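Protein kinase domain-containing protein (Chaetomium thermophilum, PDB 6Z3U) probably phosphorylates serine and threonine residues as a cyclin-dependent kinase of the CDK7 type, working within the CDK-activating kinase (CAK) complex. Local coordinates at residues K143-I155 with M203-I216. Residues are numbered along the deposited sequence; the frame is centred on the assembly and turned at random.
Sequences KYLRELRGHPNII and MLTRAVWWCHENFI
His151 and Trp210 lie against each other in an offset stack, the imidazole 4.6 Å in centroid distance from the five-membered ring of the indole and the planes only 17° apart. The two side chains run in opposite directions, and each sets its CB over the other's ring: His151 CB is 3.7 Å from the centroid of the indole's five-membered ring, while Trp210 CB sits over the imidazole. Trp210 enters this stack with CG anti to the backbone N (chi1 -178°), an orientation that also carries its NE1 to Leu148 O, 3.1 Å away, in a bond lying close to the indole plane. The indole's other face is occupied by Asn214 ND2, which is hydrogen-bonded to Trp210 O. Beyond the imidazole's opposite face lies Pro152 CD, and the backbone N-H of Asn153 reaches His151 ND1 (N to ND1 3.2 Å) from well out of the ring plane, helping to set the ring's rotation. Were His151 an alanine, the indole face would probably lose its stacking partner and Asn153 N its acceptor.

On one side of this pair, Asn153 lays its amide across Met203, ND2 being 3.4 Å from Met203 CB and bonded onward to Glu233. Ile154 CD1 meets Ala207 CB. On the other side, Leu148 and Ile216 meet tip to tip, Leu148 CG to Ile216 CD1 at 3.6 Å, while the two methyls of Leu148 divide between Cys211 SG and Trp210 CD1. Ile216 CG2 lies over the rim of one face of the Tyr144 ring, whose hydroxyl bonds to Ser244. Met9 of the RING-type domain-containing chain packs on His151.

The whole illustrates how a protein kinase joins its lobes: the end of the αC helix and the HPN turn of the αC-β4 loop dock on the C-terminal part of helix αE.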
ATOM      1  N   LYS B 143       3.906  -3.372  -2.449  1.00 34.42           N
ATOM      2  CA  LYS B 143       2.591  -2.750  -2.361  1.00 36.31           C
ATOM      3  C   LYS B 143       2.568  -1.381  -3.030  1.00 34.51           C
ATOM      4  O   LYS B 143       1.727  -1.121  -3.897  1.00 38.95           O
ATOM      5  CB  LYS B 143       2.180  -2.630  -0.890  1.00 36.43           C
ATOM      6  CG  LYS B 143       0.864  -1.901  -0.649  1.00 39.98           C
ATOM      7  CD  LYS B 143       0.606  -1.708   0.845  1.00 39.05           C
ATOM      8  CE  LYS B 143      -0.706  -0.980   1.101  1.00 47.75           C
ATOM      9  NZ  LYS B 143      -0.898  -0.660   2.545  1.00 53.08           N
ATOM     10  N   TYR B 144       3.487  -0.495  -2.648  1.00 30.21           N
ATOM     11  CA  TYR B 144       3.361   0.908  -3.022  1.00 28.99           C
ATOM     12  C   TYR B 144       3.897   1.198  -4.417  1.00 28.41           C
ATOM     13  O   TYR B 144       3.388   2.102  -5.089  1.00 30.38           O
ATOM     14  CB  TYR B 144       4.064   1.779  -1.981  1.00 26.93           C
ATOM     15  CG  TYR B 144       3.402   1.712  -0.623  1.00 28.35           C
ATOM     16  CD1 TYR B 144       2.037   1.937  -0.485  1.00 33.62           C
ATOM     17  CD2 TYR B 144       4.132   1.405   0.515  1.00 32.70           C
ATOM     18  CE1 TYR B 144       1.421   1.870   0.749  1.00 31.97           C
ATOM     19  CE2 TYR B 144       3.524   1.335   1.756  1.00 33.17           C
ATOM     20  CZ  TYR B 144       2.169   1.569   1.866  1.00 30.74           C
ATOM     21  OH  TYR B 144       1.558   1.501   3.097  1.00 39.24           O
ATOM     22  N   LEU B 145       4.907   0.459  -4.876  1.00 36.35           N
ATOM     23  CA  LEU B 145       5.373   0.648  -6.247  1.00 29.75           C
ATOM     24  C   LEU B 145       4.272   0.309  -7.245  1.00 32.22           C
ATOM     25  O   LEU B 145       4.151   0.953  -8.293  1.00 42.36           O
ATOM     26  CB  LEU B 145       6.620  -0.196  -6.503  1.00 35.52           C
ATOM     27  CG  LEU B 145       7.906   0.285  -5.825  1.00 32.94           C
ATOM     28  CD1 LEU B 145       9.042  -0.689  -6.089  1.00 34.39           C
ATOM     29  CD2 LEU B 145       8.285   1.678  -6.299  1.00 36.39           C
ATOM     30  N   ARG B 146       3.458  -0.703  -6.937  1.00 33.41           N
ATOM     31  CA  ARG B 146       2.313  -1.007  -7.788  1.00 35.03           C
ATOM     32  C   ARG B 146       1.240   0.067  -7.659  1.00 43.20           C
ATOM     33  O   ARG B 146       0.584   0.423  -8.645  1.00 43.89           O
ATOM     34  CB  ARG B 146       1.744  -2.378  -7.422  1.00 30.98           C
ATOM     35  CG  ARG B 146       0.446  -2.733  -8.132  1.00 30.39           C
ATOM     36  CD  ARG B 146       0.621  -2.743  -9.640  1.00 46.33           C
ATOM     37  NE  ARG B 146      -0.636  -2.985 -10.339  1.00 45.66           N
ATOM     38  CZ  ARG B 146      -1.545  -2.049 -10.591  1.00 45.44           C
ATOM     39  NH1 ARG B 146      -1.348  -0.799 -10.191  1.00 48.67           N
ATOM     40  NH2 ARG B 146      -2.657  -2.365 -11.238  1.00 51.17           N
ATOM     41  N   GLU B 147       1.060   0.604  -6.451  1.00 38.53           N
ATOM     42  CA  GLU B 147       0.028   1.610  -6.227  1.00 36.26           C
ATOM     43  C   GLU B 147       0.342   2.899  -6.976  1.00 36.45           C
ATOM     44  O   GLU B 147      -0.553   3.515  -7.568  1.00 35.46           O
ATOM     45  CB  GLU B 147      -0.104   1.881  -4.727  1.00 38.16           C
ATOM     46  CG  GLU B 147      -1.523   1.826  -4.185  1.00 36.49           C
ATOM     47  CD  GLU B 147      -1.559   1.816  -2.664  1.00 39.47           C
ATOM     48  OE1 GLU B 147      -2.204   2.708  -2.072  1.00 44.86           O
ATOM     49  OE2 GLU B 147      -0.923   0.927  -2.058  1.00 37.43           O
ATOM     50  N   LEU B 148       1.604   3.315  -6.971  1.00 42.82           N
ATOM     51  CA  LEU B 148       2.033   4.568  -7.576  1.00 34.87           C
ATOM     52  C   LEU B 148       2.382   4.432  -9.051  1.00 34.25           C
ATOM     53  O   LEU B 148       2.705   5.438  -9.691  1.00 36.53           O
ATOM     54  CB  LEU B 148       3.239   5.123  -6.815  1.00 28.37           C
ATOM     55  CG  LEU B 148       2.927   5.635  -5.411  1.00 26.79           C
ATOM     56  CD1 LEU B 148       4.212   5.900  -4.655  1.00 26.79           C
ATOM     57  CD2 LEU B 148       2.075   6.895  -5.486  1.00 29.36           C
ATOM     58  N   ARG B 149       2.328   3.223  -9.598  1.00 36.61           N
ATOM     59  CA  ARG B 149       2.711   3.001 -10.984  1.00 40.22           C
ATOM     60  C   ARG B 149       1.959   3.940 -11.916  1.00 37.86           C
ATOM     61  O   ARG B 149       0.765   4.195 -11.742  1.00 40.77           O
ATOM     62  CB  ARG B 149       2.431   1.541 -11.349  1.00 44.81           C
ATOM     63  CG  ARG B 149       1.241   1.297 -12.270  1.00 50.69           C
ATOM     64  CD  ARG B 149       1.125  -0.196 -12.505  1.00 52.02           C
ATOM     65  NE  ARG B 149       1.610  -0.610 -13.814  1.00 61.92           N
ATOM     66  CZ  ARG B 149       1.596  -1.868 -14.240  1.00 64.85           C
ATOM     67  NH1 ARG B 149       1.163  -2.835 -13.439  1.00 43.07           N
ATOM     68  NH2 ARG B 149       2.049  -2.164 -15.450  1.00 78.11           N
ATOM     69  N   GLY B 150       2.679   4.468 -12.904  1.00 36.72           N
ATOM     70  CA  GLY B 150       2.118   5.346 -13.911  1.00 35.73           C
ATOM     71  C   GLY B 150       2.705   6.740 -13.934  1.00 32.05           C
ATOM     72  O   GLY B 150       2.516   7.461 -14.924  1.00 34.98           O
ATOM     73  N   HIS B 151       3.415   7.151 -12.883  1.00 31.12           N
ATOM     74  CA  HIS B 151       3.911   8.522 -12.911  1.00 34.59           C
ATOM     75  C   HIS B 151       5.338   8.558 -13.447  1.00 38.58           C
ATOM     76  O   HIS B 151       6.133   7.659 -13.157  1.00 41.18           O
ATOM     77  CB  HIS B 151       3.873   9.137 -11.516  1.00 38.34           C
ATOM     78  CG  HIS B 151       4.063  10.622 -11.509  1.00 36.47           C
ATOM     79  ND1 HIS B 151       5.293  11.217 -11.325  1.00 36.38           N
ATOM     80  CD2 HIS B 151       3.177  11.632 -11.669  1.00 33.19           C
ATOM     81  CE1 HIS B 151       5.154  12.530 -11.371  1.00 43.40           C
ATOM     82  NE2 HIS B 151       3.880  12.809 -11.577  1.00 40.11           N
ATOM     83  N   PRO B 152       5.703   9.583 -14.228  1.00 36.69           N
ATOM     84  CA  PRO B 152       7.024   9.571 -14.878  1.00 36.10           C
ATOM     85  C   PRO B 152       8.192   9.748 -13.922  1.00 30.67           C
ATOM     86  O   PRO B 152       9.326   9.434 -14.301  1.00 23.80           O
ATOM     87  CB  PRO B 152       6.947  10.745 -15.868  1.00 40.15           C
ATOM     88  CG  PRO B 152       5.496  11.108 -15.954  1.00 38.93           C
ATOM     89  CD  PRO B 152       4.909  10.756 -14.633  1.00 37.08           C
ATOM     90  N   ASN B 153       7.962  10.259 -12.712  1.00 37.98           N
ATOM     91  CA  ASN B 153       9.029  10.495 -11.746  1.00 34.92           C
ATOM     92  C   ASN B 153       9.009   9.492 -10.596  1.00 32.80           C
ATOM     93  O   ASN B 153       9.595   9.754  -9.540  1.00 31.58           O
ATOM     94  CB  ASN B 153       8.936  11.922 -11.212  1.00 33.78           C
ATOM     95  CG  ASN B 153       9.055  12.956 -12.310  1.00 29.90           C
ATOM     96  OD1 ASN B 153       8.106  13.684 -12.600  1.00 39.55           O
ATOM     97  ND2 ASN B 153      10.226  13.024 -12.933  1.00 27.35           N
ATOM     98  N   ILE B 154       8.345   8.353 -10.776  1.00 30.71           N
ATOM     99  CA  ILE B 154       8.381   7.249  -9.825  1.00 28.17           C
ATOM    100  C   ILE B 154       8.868   6.018 -10.574  1.00 30.91           C
ATOM    101  O   ILE B 154       8.361   5.709 -11.659  1.00 32.01           O
ATOM    102  CB  ILE B 154       7.005   6.986  -9.187  1.00 33.21           C
ATOM    103  CG1 ILE B 154       6.465   8.246  -8.504  1.00 33.15           C
ATOM    104  CG2 ILE B 154       7.105   5.846  -8.178  1.00 29.62           C
ATOM    105  CD1 ILE B 154       7.149   8.587  -7.200  1.00 28.01           C
ATOM    106  N   ILE B 155       9.844   5.315  -9.996  1.00 30.35           N
ATOM    107  CA  ILE B 155      10.404   4.145 -10.661  1.00 32.31           C
ATOM    108  C   ILE B 155       9.288   3.162 -10.967  1.00 37.64           C
ATOM    109  O   ILE B 155       8.485   2.804 -10.092  1.00 44.40           O
ATOM    110  CB  ILE B 155      11.502   3.511  -9.797  1.00 30.89           C
ATOM    111  CG1 ILE B 155      12.218   2.410 -10.579  1.00 26.94           C
ATOM    112  CG2 ILE B 155      10.918   2.945  -8.511  1.00 47.70           C
ATOM    113  CD1 ILE B 155      13.408   1.832  -9.857  1.00 33.59           C
ATOM    114  N   MET B 203      11.148  17.626 -10.840  1.00 26.86           N
ATOM    115  CA  MET B 203      10.879  16.194 -10.888  1.00 25.60           C
ATOM    116  C   MET B 203      10.599  15.643  -9.495  1.00 23.05           C
ATOM    117  O   MET B 203       9.594  14.955  -9.278  1.00 24.17           O
ATOM    118  CB  MET B 203      12.066  15.477 -11.529  1.00 24.57           C
ATOM    119  CG  MET B 203      12.265  15.844 -12.986  1.00 21.48           C
ATOM    120  SD  MET B 203      13.866  15.337 -13.624  1.00 29.47           S
ATOM    121  CE  MET B 203      13.740  15.876 -15.326  1.00 27.86           C
ATOM    122  N   LEU B 204      11.483  15.935  -8.539  1.00 24.94           N
ATOM    123  CA  LEU B 204      11.291  15.460  -7.171  1.00 19.37           C
ATOM    124  C   LEU B 204       9.960  15.936  -6.602  1.00 19.23           C
ATOM    125  O   LEU B 204       9.218  15.156  -5.993  1.00 19.32           O
ATOM    126  CB  LEU B 204      12.453  15.926  -6.293  1.00 19.04           C
ATOM    127  CG  LEU B 204      12.303  15.707  -4.787  1.00 18.84           C
ATOM    128  CD1 LEU B 204      12.002  14.255  -4.490  1.00 30.97           C
ATOM    129  CD2 LEU B 204      13.557  16.153  -4.051  1.00 18.67           C
ATOM    130  N   THR B 205       9.636  17.217  -6.791  1.00 19.10           N
ATOM    131  CA  THR B 205       8.401  17.747  -6.225  1.00 19.09           C
ATOM    132  C   THR B 205       7.182  17.053  -6.821  1.00 27.86           C
ATOM    133  O   THR B 205       6.218  16.754  -6.105  1.00 28.72           O
ATOM    134  CB  THR B 205       8.326  19.257  -6.450  1.00 25.00           C
ATOM    135  OG1 THR B 205       9.487  19.884  -5.894  1.00 27.65           O
ATOM    136  CG2 THR B 205       7.087  19.845  -5.792  1.00 32.14           C
ATOM    137  N   ARG B 206       7.212  16.763  -8.124  1.00 27.95           N
ATOM    138  CA  ARG B 206       6.103  16.029  -8.723  1.00 30.42           C
ATOM    139  C   ARG B 206       6.010  14.619  -8.154  1.00 30.67           C
ATOM    140  O   ARG B 206       4.909  14.108  -7.922  1.00 32.40           O
ATOM    141  CB  ARG B 206       6.253  15.979 -10.244  1.00 30.24           C
ATOM    142  CG  ARG B 206       6.011  17.305 -10.949  1.00 36.23           C
ATOM    143  CD  ARG B 206       5.946  17.109 -12.460  1.00 47.79           C
ATOM    144  NE  ARG B 206       5.681  18.354 -13.175  1.00 48.47           N
ATOM    145  CZ  ARG B 206       6.616  19.147 -13.692  1.00 61.95           C
ATOM    146  NH1 ARG B 206       7.904  18.834 -13.585  1.00 55.23           N
ATOM    147  NH2 ARG B 206       6.259  20.260 -14.320  1.00 64.78           N
ATOM    148  N   ALA B 207       7.154  13.982  -7.895  1.00 30.72           N
ATOM    149  CA  ALA B 207       7.136  12.636  -7.333  1.00 20.38           C
ATOM    150  C   ALA B 207       6.497  12.632  -5.951  1.00 20.17           C
ATOM    151  O   ALA B 207       5.593  11.836  -5.675  1.00 34.17           O
ATOM    152  CB  ALA B 207       8.556  12.073  -7.273  1.00 23.91           C
ATOM    153  N   VAL B 208       6.945  13.527  -5.069  1.00 25.49           N
ATOM    154  CA  VAL B 208       6.367  13.574  -3.729  1.00 23.30           C
ATOM    155  C   VAL B 208       4.920  14.041  -3.788  1.00 25.23           C
ATOM    156  O   VAL B 208       4.082  13.587  -3.001  1.00 33.35           O
ATOM    157  CB  VAL B 208       7.213  14.468  -2.807  1.00 19.31           C
ATOM    158  CG1 VAL B 208       6.596  14.547  -1.426  1.00 19.35           C
ATOM    159  CG2 VAL B 208       8.622  13.933  -2.716  1.00 22.01           C
ATOM    160  N   TRP B 209       4.594  14.947  -4.714  1.00 27.08           N
ATOM    161  CA  TRP B 209       3.197  15.327  -4.886  1.00 24.78           C
ATOM    162  C   TRP B 209       2.353  14.118  -5.265  1.00 23.98           C
ATOM    163  O   TRP B 209       1.260  13.920  -4.724  1.00 34.75           O
ATOM    164  CB  TRP B 209       3.069  16.418  -5.948  1.00 36.77           C
ATOM    165  CG  TRP B 209       1.649  16.657  -6.381  1.00 32.87           C
ATOM    166  CD1 TRP B 209       0.722  17.444  -5.761  1.00 33.18           C
ATOM    167  CD2 TRP B 209       0.997  16.097  -7.528  1.00 30.67           C
ATOM    168  NE1 TRP B 209      -0.464  17.411  -6.453  1.00 34.73           N
ATOM    169  CE2 TRP B 209      -0.322  16.590  -7.541  1.00 29.65           C
ATOM    170  CE3 TRP B 209       1.402  15.226  -8.544  1.00 34.37           C
ATOM    171  CZ2 TRP B 209      -1.237  16.242  -8.530  1.00 39.25           C
ATOM    172  CZ3 TRP B 209       0.492  14.883  -9.524  1.00 31.78           C
ATOM    173  CH2 TRP B 209      -0.813  15.389  -9.511  1.00 39.33           C
ATOM    174  N   TRP B 210       2.854  13.287  -6.181  1.00 24.07           N
ATOM    175  CA  TRP B 210       2.099  12.114  -6.607  1.00 32.32           C
ATOM    176  C   TRP B 210       1.961  11.103  -5.475  1.00 36.32           C
ATOM    177  O   TRP B 210       0.912  10.463  -5.330  1.00 34.42           O
ATOM    178  CB  TRP B 210       2.771  11.479  -7.821  1.00 32.53           C
ATOM    179  CG  TRP B 210       2.040  10.301  -8.356  1.00 24.67           C
ATOM    180  CD1 TRP B 210       2.508   9.025  -8.451  1.00 32.62           C
ATOM    181  CD2 TRP B 210       0.700  10.276  -8.857  1.00 25.51           C
ATOM    182  NE1 TRP B 210       1.547   8.208  -8.991  1.00 34.65           N
ATOM    183  CE2 TRP B 210       0.426   8.952  -9.250  1.00 26.26           C
ATOM    184  CE3 TRP B 210      -0.293  11.248  -9.016  1.00 32.59           C
ATOM    185  CZ2 TRP B 210      -0.799   8.573  -9.791  1.00 27.31           C
ATOM    186  CZ3 TRP B 210      -1.509  10.870  -9.554  1.00 32.63           C
ATOM    187  CH2 TRP B 210      -1.750   9.544  -9.936  1.00 36.61           C
ATOM    188  N   CYS B 211       3.009  10.943  -4.664  1.00 31.14           N
ATOM    189  CA  CYS B 211       2.910  10.067  -3.503  1.00 21.09           C
ATOM    190  C   CYS B 211       1.788  10.521  -2.581  1.00 24.70           C
ATOM    191  O   CYS B 211       0.917   9.731  -2.202  1.00 34.50           O
ATOM    192  CB  CYS B 211       4.238  10.045  -2.748  1.00 20.78           C
ATOM    193  SG  CYS B 211       5.566   9.167  -3.588  1.00 20.87           S
ATOM    194  N   HIS B 212       1.790  11.804  -2.219  1.00 21.85           N
ATOM    195  CA  HIS B 212       0.773  12.308  -1.305  1.00 24.47           C
ATOM    196  C   HIS B 212      -0.598  12.350  -1.964  1.00 24.34           C
ATOM    197  O   HIS B 212      -1.614  12.156  -1.287  1.00 22.04           O
ATOM    198  CB  HIS B 212       1.177  13.690  -0.799  1.00 20.84           C
ATOM    199  CG  HIS B 212       2.451  13.690  -0.013  1.00 20.47           C
ATOM    200  ND1 HIS B 212       3.005  14.839   0.510  1.00 20.24           N
ATOM    201  CD2 HIS B 212       3.281  12.680   0.338  1.00 20.45           C
ATOM    202  CE1 HIS B 212       4.120  14.535   1.149  1.00 20.17           C
ATOM    203  NE2 HIS B 212       4.310  13.232   1.060  1.00 20.27           N
ATOM    204  N   GLU B 213      -0.650  12.597  -3.275  1.00 29.62           N
ATOM    205  CA  GLU B 213      -1.922  12.540  -3.987  1.00 29.46           C
ATOM    206  C   GLU B 213      -2.571  11.169  -3.840  1.00 29.29           C
ATOM    207  O   GLU B 213      -3.801  11.056  -3.891  1.00 34.13           O
ATOM    208  CB  GLU B 213      -1.712  12.875  -5.464  1.00 33.46           C
ATOM    209  CG  GLU B 213      -2.895  13.574  -6.135  1.00 37.72           C
ATOM    210  CD  GLU B 213      -3.187  14.947  -5.545  1.00 43.99           C
ATOM    211  OE1 GLU B 213      -4.338  15.416  -5.672  1.00 51.47           O
ATOM    212  OE2 GLU B 213      -2.266  15.561  -4.965  1.00 36.89           O
ATOM    213  N   ASN B 214      -1.761  10.123  -3.664  1.00 29.18           N
ATOM    214  CA  ASN B 214      -2.243   8.764  -3.458  1.00 28.45           C
ATOM    215  C   ASN B 214      -2.120   8.321  -2.005  1.00 24.26           C
ATOM    216  O   ASN B 214      -2.116   7.116  -1.725  1.00 23.83           O
ATOM    217  CB  ASN B 214      -1.485   7.798  -4.368  1.00 28.90           C
ATOM    218  CG  ASN B 214      -1.779   8.032  -5.831  1.00 31.59           C
ATOM    219  OD1 ASN B 214      -2.661   7.395  -6.411  1.00 38.14           O
ATOM    220  ND2 ASN B 214      -1.057   8.967  -6.434  1.00 35.42           N
ATOM    221  N   PHE B 215      -2.001   9.272  -1.079  1.00 30.18           N
ATOM    222  CA  PHE B 215      -2.025   8.991   0.355  1.00 26.19           C
ATOM    223  C   PHE B 215      -0.935   7.995   0.742  1.00 24.35           C
ATOM    224  O   PHE B 215      -1.178   6.999   1.427  1.00 26.28           O
ATOM    225  CB  PHE B 215      -3.405   8.491   0.785  1.00 29.65           C
ATOM    226  CG  PHE B 215      -4.539   9.269   0.189  1.00 26.30           C
ATOM    227  CD1 PHE B 215      -4.752  10.590   0.547  1.00 25.86           C
ATOM    228  CD2 PHE B 215      -5.400   8.677  -0.719  1.00 24.16           C
ATOM    229  CE1 PHE B 215      -5.794  11.308   0.002  1.00 33.48           C
ATOM    230  CE2 PHE B 215      -6.445   9.388  -1.264  1.00 25.05           C
ATOM    231  CZ  PHE B 215      -6.642  10.705  -0.905  1.00 36.53           C
ATOM    232  N   ILE B 216       0.287   8.282   0.302  1.00 29.02           N
ATOM    233  CA  ILE B 216       1.450   7.454   0.592  1.00 23.11           C
ATOM    234  C   ILE B 216       2.577   8.364   1.052  1.00 21.70           C
ATOM    235  O   ILE B 216       2.871   9.372   0.401  1.00 21.29           O
ATOM    236  CB  ILE B 216       1.888   6.636  -0.637  1.00 22.21           C
ATOM    237  CG1 ILE B 216       0.798   5.641  -1.027  1.00 22.74           C
ATOM    238  CG2 ILE B 216       3.191   5.913  -0.348  1.00 22.25           C
ATOM    239  CD1 ILE B 216       0.915   5.145  -2.447  1.00 30.41           C
TER